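Putative polysaccharide binding proteins (DUF1812) (Bacteroides thetaiotaomicron VPI-5482, PDB 3GF8) is of unknown biochemical function but is probably an outer-membrane lipoprotein that takes part in the assembly or anchoring of fimbriae. Local coordinates at residues Leu165-Tyr170 against Ala206-Asp211; Leu278-Val283 against Val288-Glu293; Tyr22-Glu27 against Thr257-Asp262; Asn178-His183 against Leu188-Leu193. All coordinates share one frame; numbering follows the deposited sequence.

Contact 1 (Leu165-Tyr170 against Ala206-Asp211)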
loop_
_atom_site.group_PDB
_atom_site.type_symbol
_atom_site.label_atom_id
_atom_site.label_comp_id
_atom_site.label_asym_id
_atom_site.label_seq_id
_atom_site.Cartn_x
_atom_site.Cartn_y
_atom_site.Cartn_z
ATOM N N LEU A 165 -13.108 3.534 -27.342
ATOM C CA LEU A 165 -11.809 3.758 -26.770
ATOM C C LEU A 165 -11.050 2.446 -26.922
ATOM O O LEU A 165 -11.508 1.426 -26.441
ATOM C CB LEU A 165 -11.961 4.159 -25.301
ATOM C CG LEU A 165 -10.720 4.759 -24.660
ATOM C CD1 LEU A 165 -11.140 5.373 -23.325
ATOM C CD2 LEU A 165 -9.578 3.712 -24.531
ATOM N N ASP A 166 -9.919 2.467 -27.620
ATOM C CA ASP A 166 -9.037 1.304 -27.677
ATOM C C ASP A 166 -7.835 1.464 -26.748
ATOM O O ASP A 166 -6.945 2.284 -26.991
ATOM C CB ASP A 166 -8.532 1.070 -29.079
ATOM C CG ASP A 166 -7.390 0.086 -29.114
ATOM O OD1 ASP A 166 -6.379 0.296 -28.398
ATOM O OD2 ASP A 166 -7.499 -0.902 -29.861
HETATM N N MSE A 167 -7.785 0.602 -25.731
HETATM C CA MSE A 167 -6.775 0.653 -24.662
HETATM C C MSE A 167 -5.329 0.333 -25.051
HETATM O O MSE A 167 -4.415 0.673 -24.322
HETATM C CB MSE A 167 -7.213 -0.213 -23.444
HETATM C CG MSE A 167 -8.355 0.409 -22.670
HETATM SE SE MSE A 167 -8.792 -0.535 -21.035
HETATM C CE MSE A 167 -6.968 -0.486 -20.194
ATOM N N ASN A 168 -5.065 -0.246 -26.197
ATOM C CA ASN A 168 -3.627 -0.369 -26.530
ATOM C C ASN A 168 -3.042 0.850 -27.248
ATOM O O ASN A 168 -1.848 0.866 -27.538
ATOM C CB ASN A 168 -3.276 -1.678 -27.254
ATOM C CG ASN A 168 -4.465 -2.300 -27.924
ATOM O OD1 ASN A 168 -5.049 -3.302 -27.417
ATOM N ND2 ASN A 168 -4.874 -1.696 -29.055
ATOM N N ASP A 169 -3.845 1.891 -27.489
ATOM C CA ASP A 169 -3.278 3.115 -28.088
ATOM C C ASP A 169 -2.403 3.951 -27.114
ATOM O O ASP A 169 -1.603 4.791 -27.542
ATOM C CB ASP A 169 -4.399 3.952 -28.715
ATOM C CG ASP A 169 -5.114 3.223 -29.881
ATOM O OD1 ASP A 169 -4.565 2.255 -30.444
ATOM O OD2 ASP A 169 -6.241 3.622 -30.232
ATOM N N TYR A 170 -2.511 3.672 -25.808
ATOM C CA TYR A 170 -1.927 4.543 -24.777
ATOM C C TYR A 170 -0.973 3.859 -23.811
ATOM O O TYR A 170 -1.063 2.666 -23.596
ATOM C CB TYR A 170 -3.077 5.142 -23.985
ATOM C CG TYR A 170 -4.064 5.722 -24.919
ATOM C CD1 TYR A 170 -3.869 6.995 -25.433
ATOM C CD2 TYR A 170 -5.161 4.981 -25.359
ATOM C CE1 TYR A 170 -4.747 7.533 -26.332
ATOM C CE2 TYR A 170 -6.050 5.518 -26.237
ATOM C CZ TYR A 170 -5.826 6.803 -26.735
ATOM O OH TYR A 170 -6.689 7.370 -27.633
ATOM N N ALA A 206 -14.848 -4.190 -24.099
ATOM C CA ALA A 206 -15.659 -3.952 -22.893
ATOM C C ALA A 206 -15.043 -4.615 -21.654
ATOM O O ALA A 206 -15.043 -4.021 -20.581
ATOM C CB ALA A 206 -17.090 -4.444 -23.097
ATOM N N THR A 207 -14.537 -5.846 -21.800
ATOM C CA THR A 207 -13.691 -6.488 -20.763
ATOM C C THR A 207 -12.377 -5.701 -20.411
ATOM O O THR A 207 -11.991 -5.639 -19.245
ATOM C CB THR A 207 -13.297 -7.944 -21.180
ATOM N N ALA A 208 -11.740 -5.089 -21.419
ATOM C CA ALA A 208 -10.376 -4.522 -21.348
ATOM C C ALA A 208 -9.996 -3.742 -20.074
ATOM O O ALA A 208 -10.754 -2.917 -19.588
ATOM C CB ALA A 208 -10.122 -3.634 -22.565
ATOM N N TYR A 209 -8.789 -3.964 -19.575
ATOM C CA TYR A 209 -8.296 -3.243 -18.424
ATOM C C TYR A 209 -6.752 -3.303 -18.305
ATOM O O TYR A 209 -6.128 -4.108 -18.957
ATOM C CB TYR A 209 -8.973 -3.815 -17.181
ATOM C CG TYR A 209 -8.646 -5.276 -16.877
ATOM C CD1 TYR A 209 -7.519 -5.619 -16.127
ATOM C CD2 TYR A 209 -9.474 -6.303 -17.310
ATOM C CE1 TYR A 209 -7.218 -6.951 -15.836
ATOM C CE2 TYR A 209 -9.179 -7.646 -17.024
ATOM C CZ TYR A 209 -8.056 -7.951 -16.285
ATOM O OH TYR A 209 -7.773 -9.243 -15.985
ATOM N N VAL A 210 -6.158 -2.452 -17.468
ATOM C CA VAL A 210 -4.745 -2.580 -17.062
ATOM C C VAL A 210 -4.682 -2.766 -15.566
ATOM O O VAL A 210 -5.436 -2.122 -14.829
ATOM C CB VAL A 210 -3.904 -1.319 -17.430
ATOM C CG1 VAL A 210 -3.787 -1.148 -18.940
ATOM C CG2 VAL A 210 -4.484 -0.094 -16.863
ATOM N N ASP A 211 -3.801 -3.642 -15.093
ATOM C CA ASP A 211 -3.576 -3.771 -13.666
ATOM C C ASP A 211 -2.274 -3.139 -13.328
ATOM O O ASP A 211 -1.241 -3.464 -13.933
ATOM C CB ASP A 211 -3.495 -5.217 -13.194
ATOM C CG ASP A 211 -4.842 -5.916 -13.172
ATOM O OD1 ASP A 211 -5.868 -5.219 -13.224
ATOM O OD2 ASP A 211 -4.862 -7.179 -13.104
#

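Contact 2 (Leu278-Val283 against Val288-Glu293)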
loop_
_atom_site.group_PDB
_atom_site.type_symbol
_atom_site.label_atom_id
_atom_site.label_comp_id
_atom_site.label_asym_id
_atom_site.label_seq_id
_atom_site.Cartn_x
_atom_site.Cartn_y
_atom_site.Cartn_z
ATOM N N LEU A 278 -12.632 13.782 -21.133
ATOM C CA LEU A 278 -13.140 14.266 -19.850
ATOM C C LEU A 278 -13.882 13.094 -19.210
ATOM O O LEU A 278 -14.714 12.464 -19.869
ATOM C CB LEU A 278 -14.082 15.454 -20.099
ATOM C CG LEU A 278 -14.932 16.133 -19.022
ATOM C CD1 LEU A 278 -14.051 16.913 -18.029
ATOM C CD2 LEU A 278 -16.007 17.070 -19.684
ATOM N N ALA A 279 -13.576 12.802 -17.948
ATOM C CA ALA A 279 -14.327 11.791 -17.182
ATOM C C ALA A 279 -15.735 12.302 -16.836
ATOM O O ALA A 279 -15.914 13.326 -16.154
ATOM C CB ALA A 279 -13.569 11.376 -15.916
ATOM N N VAL A 280 -16.743 11.622 -17.378
ATOM C CA VAL A 280 -18.114 11.974 -17.092
ATOM C C VAL A 280 -18.521 11.359 -15.766
ATOM O O VAL A 280 -19.124 12.028 -14.893
ATOM C CB VAL A 280 -19.044 11.564 -18.213
ATOM C CG1 VAL A 280 -20.485 11.904 -17.830
ATOM C CG2 VAL A 280 -18.604 12.277 -19.493
ATOM N N GLN A 281 -18.159 10.096 -15.599
ATOM C CA GLN A 281 -18.393 9.410 -14.353
ATOM C C GLN A 281 -17.386 8.308 -14.194
ATOM O O GLN A 281 -16.819 7.851 -15.187
ATOM C CB GLN A 281 -19.811 8.829 -14.319
ATOM C CG GLN A 281 -20.142 7.946 -15.497
ATOM C CD GLN A 281 -21.328 7.019 -15.236
ATOM O OE1 GLN A 281 -22.410 7.457 -14.815
ATOM N NE2 GLN A 281 -21.130 5.724 -15.516
ATOM N N ILE A 282 -17.160 7.918 -12.942
ATOM C CA ILE A 282 -16.358 6.765 -12.618
ATOM C C ILE A 282 -17.156 5.741 -11.817
ATOM O O ILE A 282 -18.150 6.053 -11.157
ATOM C CB ILE A 282 -15.059 7.155 -11.845
ATOM C CG1 ILE A 282 -15.380 7.630 -10.427
ATOM C CG2 ILE A 282 -14.324 8.217 -12.619
ATOM C CD1 ILE A 282 -14.242 8.315 -9.738
ATOM N N VAL A 283 -16.698 4.503 -11.845
ATOM C CA VAL A 283 -17.263 3.503 -11.006
ATOM C C VAL A 283 -16.090 2.958 -10.241
ATOM O O VAL A 283 -15.122 2.482 -10.845
ATOM C CB VAL A 283 -17.958 2.457 -11.807
ATOM C CG1 VAL A 283 -18.522 1.288 -10.875
ATOM C CG2 VAL A 283 -19.063 3.088 -12.557
ATOM N N VAL A 288 -21.053 4.150 -8.459
ATOM C CA VAL A 288 -21.077 5.132 -9.516
ATOM C C VAL A 288 -20.957 6.540 -8.935
ATOM O O VAL A 288 -21.635 6.820 -7.981
ATOM C CB VAL A 288 -22.394 5.025 -10.280
ATOM C CG1 VAL A 288 -22.388 5.973 -11.443
ATOM C CG2 VAL A 288 -22.648 3.552 -10.718
ATOM N N HIS A 289 -20.055 7.369 -9.479
ATOM C CA HIS A 289 -19.874 8.793 -9.120
ATOM C C HIS A 289 -19.731 9.709 -10.354
ATOM O O HIS A 289 -18.823 9.519 -11.181
ATOM C CB HIS A 289 -18.633 8.961 -8.250
ATOM C CG HIS A 289 -18.633 8.086 -7.038
ATOM N ND1 HIS A 289 -19.456 8.313 -5.955
ATOM C CD2 HIS A 289 -17.906 6.985 -6.733
ATOM C CE1 HIS A 289 -19.238 7.386 -5.040
ATOM N NE2 HIS A 289 -18.305 6.565 -5.490
ATOM N N ARG A 290 -20.649 10.671 -10.489
ATOM C CA ARG A 290 -20.556 11.749 -11.482
ATOM C C ARG A 290 -19.336 12.631 -11.172
ATOM O O ARG A 290 -19.055 12.926 -10.018
ATOM C CB ARG A 290 -21.808 12.622 -11.440
ATOM C CG ARG A 290 -21.907 13.719 -12.542
ATOM C CD ARG A 290 -22.312 13.073 -13.872
ATOM N NE ARG A 290 -22.692 14.002 -14.950
ATOM C CZ ARG A 290 -21.849 14.732 -15.686
ATOM N NH1 ARG A 290 -20.537 14.671 -15.455
ATOM N NH2 ARG A 290 -22.327 15.534 -16.656
ATOM N N ILE A 291 -18.574 13.009 -12.190
ATOM C CA ILE A 291 -17.453 13.896 -11.948
ATOM C C ILE A 291 -17.941 15.262 -12.340
ATOM O O ILE A 291 -18.458 15.447 -13.431
ATOM C CB ILE A 291 -16.204 13.513 -12.710
ATOM C CG1 ILE A 291 -15.779 12.091 -12.331
ATOM C CG2 ILE A 291 -15.084 14.527 -12.394
ATOM C CD1 ILE A 291 -15.081 11.999 -10.954
ATOM N N GLN A 292 -17.849 16.208 -11.421
ATOM C CA GLN A 292 -18.247 17.588 -11.749
ATOM C C GLN A 292 -17.136 18.213 -12.580
ATOM O O GLN A 292 -15.960 18.221 -12.175
ATOM C CB GLN A 292 -18.514 18.431 -10.488
ATOM C CG GLN A 292 -19.662 17.931 -9.612
ATOM C CD GLN A 292 -20.957 17.734 -10.393
ATOM O OE1 GLN A 292 -21.356 18.597 -11.168
ATOM N NE2 GLN A 292 -21.616 16.594 -10.191
ATOM N N GLU A 293 -17.510 18.715 -13.743
ATOM C CA GLU A 293 -16.538 19.257 -14.716
ATOM C C GLU A 293 -15.486 20.188 -14.091
ATOM O O GLU A 293 -14.287 20.083 -14.386
ATOM C CB GLU A 293 -17.260 19.949 -15.881
ATOM C CG GLU A 293 -16.556 19.728 -17.182
ATOM C CD GLU A 293 -17.283 20.293 -18.374
ATOM O OE1 GLU A 293 -18.544 20.420 -18.337
ATOM O OE2 GLU A 293 -16.563 20.582 -19.359
HETATM O O HOH W 1 -16.746 15.806 -15.936
#

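Contact 3 (Tyr22-Glu27 against Thr257-Asp262)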
loop_
_atom_site.group_PDB
_atom_site.type_symbol
_atom_site.label_atom_id
_atom_site.label_comp_id
_atom_site.label_asym_id
_atom_site.label_seq_id
_atom_site.Cartn_x
_atom_site.Cartn_y
_atom_site.Cartn_z
ATOM N N TYR A 22 -4.212 -8.192 11.186
ATOM C CA TYR A 22 -4.510 -7.400 10.021
ATOM C C TYR A 22 -6.016 -7.299 9.864
ATOM O O TYR A 22 -6.609 -8.004 9.033
ATOM C CB TYR A 22 -3.851 -7.985 8.742
ATOM C CG TYR A 22 -4.269 -7.269 7.486
ATOM C CD1 TYR A 22 -4.332 -5.864 7.425
ATOM C CD2 TYR A 22 -4.657 -7.980 6.368
ATOM C CE1 TYR A 22 -4.763 -5.205 6.233
ATOM C CE2 TYR A 22 -5.068 -7.339 5.213
ATOM C CZ TYR A 22 -5.134 -5.962 5.147
ATOM O OH TYR A 22 -5.561 -5.382 3.961
ATOM N N ASP A 23 -6.622 -6.419 10.667
ATOM C CA ASP A 23 -8.048 -6.173 10.600
ATOM C C ASP A 23 -8.358 -4.781 10.120
ATOM O O ASP A 23 -9.540 -4.441 9.906
ATOM C CB ASP A 23 -8.741 -6.440 11.945
ATOM C CG ASP A 23 -8.249 -5.525 13.087
ATOM O OD1 ASP A 23 -7.378 -4.659 12.905
ATOM O OD2 ASP A 23 -8.721 -5.730 14.212
ATOM N N TYR A 24 -7.317 -3.971 9.904
ATOM C CA TYR A 24 -7.522 -2.612 9.338
ATOM C C TYR A 24 -7.776 -2.664 7.791
ATOM O O TYR A 24 -6.955 -2.250 6.970
ATOM C CB TYR A 24 -6.355 -1.704 9.731
ATOM C CG TYR A 24 -6.671 -0.233 9.730
ATOM C CD1 TYR A 24 -7.600 0.300 10.601
ATOM C CD2 TYR A 24 -6.015 0.635 8.885
ATOM C CE1 TYR A 24 -7.882 1.648 10.609
ATOM C CE2 TYR A 24 -6.293 1.986 8.884
ATOM C CZ TYR A 24 -7.219 2.486 9.764
ATOM O OH TYR A 24 -7.502 3.835 9.770
ATOM N N ASN A 25 -8.948 -3.177 7.421
ATOM C CA ASN A 25 -9.313 -3.394 6.031
ATOM C C ASN A 25 -10.802 -3.121 5.851
ATOM O O ASN A 25 -11.472 -2.823 6.833
ATOM C CB ASN A 25 -8.960 -4.811 5.593
ATOM C CG ASN A 25 -9.514 -5.872 6.512
ATOM O OD1 ASN A 25 -10.723 -5.972 6.728
ATOM N ND2 ASN A 25 -8.617 -6.680 7.075
HETATM N N MSE A 26 -11.331 -3.225 4.620
HETATM C CA MSE A 26 -12.740 -2.920 4.413
HETATM C C MSE A 26 -13.663 -4.014 4.932
HETATM O O MSE A 26 -14.855 -3.794 5.023
HETATM C CB MSE A 26 -13.061 -2.600 2.962
HETATM C CG MSE A 26 -12.323 -1.381 2.464
HETATM SE SE MSE A 26 -12.949 0.219 3.302
HETATM C CE MSE A 26 -14.530 0.401 2.153
ATOM N N GLU A 27 -13.126 -5.161 5.319
ATOM C CA GLU A 27 -13.954 -6.184 5.928
ATOM C C GLU A 27 -13.958 -6.015 7.446
ATOM O O GLU A 27 -14.589 -6.778 8.157
ATOM C CB GLU A 27 -13.467 -7.583 5.524
ATOM C CG GLU A 27 -13.528 -7.856 4.006
ATOM N N THR A 257 -10.879 10.239 4.368
ATOM C CA THR A 257 -10.104 9.887 3.200
ATOM C C THR A 257 -8.934 8.967 3.534
ATOM O O THR A 257 -8.768 7.935 2.890
ATOM C CB THR A 257 -9.602 11.135 2.493
ATOM O OG1 THR A 257 -10.737 11.921 2.144
ATOM C CG2 THR A 257 -8.787 10.792 1.217
ATOM N N GLN A 258 -8.134 9.300 4.545
ATOM C CA GLN A 258 -6.932 8.494 4.823
ATOM C C GLN A 258 -7.287 7.102 5.298
ATOM O O GLN A 258 -6.607 6.134 4.991
ATOM C CB GLN A 258 -6.014 9.139 5.851
ATOM C CG GLN A 258 -4.648 8.379 5.975
ATOM C CD GLN A 258 -3.890 8.342 4.652
ATOM O OE1 GLN A 258 -3.594 9.382 4.094
ATOM N NE2 GLN A 258 -3.628 7.134 4.123
ATOM N N GLU A 259 -8.365 7.011 6.063
ATOM C CA GLU A 259 -8.798 5.748 6.571
ATOM C C GLU A 259 -9.297 4.851 5.473
ATOM O O GLU A 259 -9.001 3.656 5.492
ATOM C CB GLU A 259 -9.866 5.919 7.633
ATOM C CG GLU A 259 -10.271 4.576 8.227
ATOM C CD GLU A 259 -11.084 4.701 9.508
ATOM O OE1 GLU A 259 -11.417 5.857 9.919
ATOM O OE2 GLU A 259 -11.377 3.627 10.092
ATOM N N TYR A 260 -10.031 5.420 4.510
ATOM C CA TYR A 260 -10.453 4.654 3.345
ATOM C C TYR A 260 -9.238 4.214 2.519
ATOM O O TYR A 260 -9.106 3.050 2.135
ATOM C CB TYR A 260 -11.381 5.466 2.475
ATOM C CG TYR A 260 -11.768 4.774 1.198
ATOM C CD1 TYR A 260 -12.354 3.520 1.216
ATOM C CD2 TYR A 260 -11.566 5.386 -0.041
ATOM C CE1 TYR A 260 -12.719 2.895 0.033
ATOM C CE2 TYR A 260 -11.958 4.786 -1.215
ATOM C CZ TYR A 260 -12.522 3.532 -1.172
ATOM O OH TYR A 260 -12.883 2.927 -2.332
ATOM N N LEU A 261 -8.338 5.151 2.264
ATOM C CA LEU A 261 -7.126 4.832 1.505
ATOM C C LEU A 261 -6.272 3.716 2.160
ATOM O O LEU A 261 -5.671 2.879 1.460
ATOM C CB LEU A 261 -6.289 6.086 1.300
ATOM C CG LEU A 261 -6.936 7.173 0.436
ATOM C CD1 LEU A 261 -5.953 8.379 0.317
ATOM C CD2 LEU A 261 -7.364 6.612 -0.918
ATOM N N ASP A 262 -6.227 3.689 3.484
ATOM C CA ASP A 262 -5.447 2.670 4.190
ATOM C C ASP A 262 -6.174 1.362 4.221
ATOM O O ASP A 262 -5.562 0.285 4.014
ATOM C CB ASP A 262 -5.164 3.056 5.634
ATOM C CG ASP A 262 -4.168 4.170 5.758
ATOM O OD1 ASP A 262 -3.299 4.331 4.880
ATOM O OD2 ASP A 262 -4.258 4.893 6.756
HETATM O O HOH W 2 -4.673 -1.336 5.892
HETATM O O HOH W 3 -5.981 5.411 8.670
#

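Contact 4 (Asn178-His183 against Leu188-Leu193)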
loop_
_atom_site.group_PDB
_atom_site.type_symbol
_atom_site.label_atom_id
_atom_site.label_comp_id
_atom_site.label_asym_id
_atom_site.label_seq_id
_atom_site.Cartn_x
_atom_site.Cartn_y
_atom_site.Cartn_z
ATOM N N ASN A 178 6.200 8.125 -3.498
ATOM C CA ASN A 178 5.765 7.401 -2.320
ATOM C C ASN A 178 6.563 6.134 -2.082
ATOM O O ASN A 178 6.103 5.271 -1.368
ATOM C CB ASN A 178 4.252 7.066 -2.404
ATOM C CG ASN A 178 3.866 6.261 -3.637
ATOM O OD1 ASN A 178 4.643 6.080 -4.569
ATOM N ND2 ASN A 178 2.631 5.778 -3.647
ATOM N N GLY A 179 7.778 6.050 -2.616
ATOM C CA GLY A 179 8.561 4.818 -2.542
ATOM C C GLY A 179 9.552 4.731 -1.389
ATOM O O GLY A 179 10.371 3.799 -1.361
ATOM N N HIS A 180 9.492 5.658 -0.429
ATOM C CA HIS A 180 10.476 5.666 0.686
ATOM C C HIS A 180 9.750 5.886 2.027
ATOM O O HIS A 180 9.274 6.980 2.311
ATOM C CB HIS A 180 11.537 6.748 0.441
ATOM C CG HIS A 180 12.823 6.547 1.180
ATOM N ND1 HIS A 180 13.761 7.550 1.301
ATOM C CD2 HIS A 180 13.323 5.476 1.845
ATOM C CE1 HIS A 180 14.799 7.090 1.979
ATOM N NE2 HIS A 180 14.551 5.842 2.336
ATOM N N LEU A 181 9.630 4.828 2.823
ATOM C CA LEU A 181 8.820 4.883 4.040
ATOM C C LEU A 181 9.704 4.897 5.290
ATOM O O LEU A 181 10.594 4.090 5.431
ATOM C CB LEU A 181 7.841 3.708 4.081
ATOM C CG LEU A 181 6.913 3.618 2.863
ATOM C CD1 LEU A 181 6.017 2.420 2.945
ATOM C CD2 LEU A 181 6.136 4.960 2.678
ATOM N N GLY A 182 9.413 5.815 6.199
ATOM C CA GLY A 182 10.083 5.872 7.482
ATOM C C GLY A 182 9.539 4.869 8.474
ATOM O O GLY A 182 8.538 4.184 8.217
ATOM N N HIS A 183 10.189 4.805 9.633
ATOM C CA HIS A 183 9.798 3.870 10.717
ATOM C C HIS A 183 8.383 4.113 11.251
ATOM O O HIS A 183 7.795 3.230 11.908
ATOM C CB HIS A 183 10.758 4.030 11.901
ATOM C CG HIS A 183 10.562 5.316 12.624
ATOM N ND1 HIS A 183 11.134 6.501 12.200
ATOM C CD2 HIS A 183 9.800 5.619 13.696
ATOM C CE1 HIS A 183 10.761 7.471 13.015
ATOM N NE2 HIS A 183 9.946 6.963 13.926
ATOM N N LEU A 188 9.033 9.479 3.176
ATOM C CA LEU A 188 10.285 10.227 3.169
ATOM C C LEU A 188 10.482 10.872 1.804
ATOM O O LEU A 188 9.814 10.517 0.829
ATOM C CB LEU A 188 11.459 9.281 3.481
ATOM C CG LEU A 188 11.320 8.494 4.786
ATOM C CD1 LEU A 188 12.546 7.593 5.082
ATOM C CD2 LEU A 188 11.063 9.457 5.965
ATOM N N ASP A 189 11.413 11.816 1.737
ATOM C CA ASP A 189 11.755 12.445 0.477
ATOM C C ASP A 189 12.351 11.371 -0.421
ATOM O O ASP A 189 13.073 10.486 0.046
ATOM C CB ASP A 189 12.742 13.600 0.683
ATOM C CG ASP A 189 12.067 14.848 1.291
ATOM O OD1 ASP A 189 10.852 14.802 1.581
ATOM O OD2 ASP A 189 12.737 15.880 1.479
ATOM N N ASP A 190 12.011 11.428 -1.696
ATOM C CA ASP A 190 12.419 10.397 -2.656
ATOM C C ASP A 190 12.198 10.959 -4.039
ATOM O O ASP A 190 11.591 12.018 -4.183
ATOM C CB ASP A 190 11.627 9.096 -2.428
ATOM C CG ASP A 190 12.253 7.868 -3.138
ATOM O OD1 ASP A 190 13.356 7.970 -3.711
ATOM O OD2 ASP A 190 11.621 6.787 -3.147
ATOM N N ASP A 191 12.748 10.297 -5.051
ATOM C CA ASP A 191 12.395 10.622 -6.430
ATOM C C ASP A 191 10.955 10.306 -6.683
ATOM O O ASP A 191 10.383 9.464 -6.003
ATOM C CB ASP A 191 13.241 9.805 -7.397
ATOM C CG ASP A 191 14.685 10.228 -7.378
ATOM O OD1 ASP A 191 14.915 11.449 -7.449
ATOM O OD2 ASP A 191 15.580 9.371 -7.274
ATOM N N VAL A 192 10.385 10.990 -7.684
ATOM C CA VAL A 192 9.080 10.631 -8.235
ATOM C C VAL A 192 9.195 9.413 -9.152
ATOM O O VAL A 192 10.006 9.393 -10.086
ATOM C CB VAL A 192 8.474 11.811 -9.016
ATOM C CG1 VAL A 192 7.110 11.430 -9.691
ATOM C CG2 VAL A 192 8.324 13.008 -8.079
ATOM N N LEU A 193 8.349 8.421 -8.879
ATOM C CA LEU A 193 8.316 7.188 -9.622
ATOM C C LEU A 193 7.089 7.168 -10.558
ATOM O O LEU A 193 6.057 7.797 -10.265
ATOM C CB LEU A 193 8.277 5.994 -8.657
ATOM C CG LEU A 193 9.382 5.872 -7.599
ATOM C CD1 LEU A 193 9.132 4.641 -6.738
ATOM C CD2 LEU A 193 10.820 5.882 -8.209
HETATM O O HOH W 4 8.210 8.320 -0.237
#

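Contact 1 (Leu165-Tyr170 against Ala206-Asp211)
Ala208 is the first residue of 206-211 to meet the loop 165-170. Its partner is Met167, a selenomethionine in this crystal. Ala208 CB points toward the loop and lies 3.7 Å from Met167 SE. The carbonyl of Ala208 touches the same atom, with Ala208 O 3.4 Å from Met167 SE. Tyr209 follows, and its side chain turns away from the loop. What it gives to the contact is mainly backbone, with Tyr209 C 3.4 Å from Met167 CE. The Tyr209 ring makes a cation-pi contact with Arg153. Val210 then points back toward the loop. Its CG1 comes to 3.5 Å from Met167 CE, which is tighter than a usual carbon-carbon contact. Val210 CG2 stands farther from the same methyl.

One side chain therefore does all the reaching. The nearest CA atoms, Met167 CA and Ala208 CA, are 7.1 Å apart. Met167 runs straight through chi2 and bends at chi3 (55°). That bend carries CE along the backbone from Ala208 to Val210, while SE stays beside Ala208.

Within the loop, Asp166 OD1 accepts weak bonds from Asn168 N and Asp169 N, and the first of these fits an Asx turn. Gln202 bonds to Met167 N and Asn168 OD1. Phe156 of strand 139-158 also touches Met167, so the selenomethionine is buried between that strand and the start of strand 209-214. The arrangement packs a loop between strands 139-158 and 170-176 onto the start of strand 209-214, through one apolar side chain, within a beta-rich fold whose family belongs to the transthyretin clan.

Contact 2 (Leu278-Val283 against Val288-Glu293)
The guanidinium of Arg290 has Val280 CG1 over one face, 3.6 Å above the plane and offset toward the rim. Water 1 lies at its edge, in the plane. The two residues belong to a beta hairpin of strands 279-284 and 287-290. The segments 279-283 and 288-290 run antiparallel, at 157°. Val280 and Gln281 form a classic beta bulge, both facing Phe272 of strand 266-273.

Ile282 and His289 are a hydrogen-bonded pair. Ile282 N bonds to His289 O, and His289 N bonds to Ile282 O. Gln281 with Arg290 and Val283 with Val288 are the flanking non-hydrogen-bonded pairs. Their side chains share one face of the sheet. There Val288 CG1 sits 3.7 Å from Gln281 OE1, and Val283 CG2 meets Val288 CG2.

The opposite face carries Ile282. Its CG1 stands between the backbone N and the carbonyl carbon (chi1 70°), close to His289 CB. Beyond it, Ile282 CD1 reaches Ile291 CD1 at 4.0 Å. Tyr244 of helix 241-246 touches both isoleucines. An alanine in place of Ile282 is likely to take from Ile291 CD1 and His289 CB the apolar contact that Ile282 gives them and open a gap toward Tyr244.

Past the bulge, water 1 donates to Ala279 O and to Ile291 O, which bridges the two segments. Val280 O takes two donors. Arg290 NH1 makes a weak bond to it at 3.0 Å. The other is nearly straight: Ile291 N lies 2.9 Å from Val280 O, with 179° at the hydrogen.

Contact 3 (Tyr22-Glu27 against Thr257-Asp262)
Tyr24 pushes its ring between Glu259 and Asp262 of helix 257-263. CB of Tyr24 points toward the helix, and CG leaves it roughly anti to the backbone N (chi1 -156°). CD2 begins the contact with Asp262. CE2 is closer, 3.6 Å from Asp262 CB, which sits at the ring edge. CE1 approaches Glu259 OE2. CZ and then OH meet the Glu259 chain, with Tyr24 OH 3.3 Å from Glu259 CG. The Glu259 carboxylate is turned only 13° from the ring plane and forms a salt bridge with Arg263.

Tyr24 OH also binds water 3 at 2.5 Å, and this water donates to Asp262 OD2. A phenylalanine in place of Tyr24 would probably leave water 3 without its phenol partner and loosen the link to Asp262. Water 2 donates to both Tyr24 O and Asp262 O.

SE of Met26, a selenomethionine, lies at the edge of the Tyr260 ring, 5.2 Å from the centroid, a Met-aromatic contact, and Met26 CE touches Tyr260 CE1.

Tyr24 centres an inverse gamma turn. The loop follows strand 16-21, and Tyr22 and Asp23 touch strand 139-158. The helix is tied to Arg216 through Asp262 OD1, and Leu261 packs on Leu245 of helix 241-246.

Contact 4 (Asn178-His183 against Leu188-Leu193)
His180 and Leu188 close a short chain reversal on strand 180-182, an outermost strand of the small antiparallel sheet with 89-91 and 105-108. Leu188 N bonds to His180 O at 2.7 Å. Water 4 accepts from His180 N and probably donates to Leu188 O.

Leu188 CD1 covers one face of the His180 ring, 3.8 Å from the centroid and 6° off the normal, a CH-pi contact. His180 CG is anti to the backbone N (chi1 -159°), which swings the imidazole toward the returning chain. There His180 ND1 donates to Asp189 O at 3.3 Å, a long but straight bond (170°) in the ring plane. Leu188 CG lies 3.6 Å from Gly182 N.

Asp190 OD2 is 3.4 Å from Gly179 C and near His180 CB, and it forms a salt bridge with Arg110. Gly179 has no side chain, and Leu193 CD1 comes to 4.2 Å from Gly179 CA, where a CB would clash.

The bond to Asp189 O puts a hydrogen on ND1, and the Asp190 carboxylate nearby might favour a protonated imidazole, though its salt bridge to Arg110, and Lys105 and Lys107 beside the histidine, would probably offset this.

Overall arrangement
Contacts 1 and 2 lie on the same side of the chain's centre, with their own centres 18 Å apart and nearest atoms about 9 Å apart. Strand 139-158 relates them, since it pairs with both 209-214 and 266-273, and the latter carries the hairpin of contact 2. Contact 3 is nearer the middle of the chain and comes within about 7 Å of contact 2, nearest atoms. It closes a long loop of sequence in which contact 1 is nested, and contact 4 is nested inside contact 1. The centres of contacts 3 and 4 are 21 Å apart. Arg216 reaches both, binding Asp262 in one and Asn178 in the other. None of the four touches another.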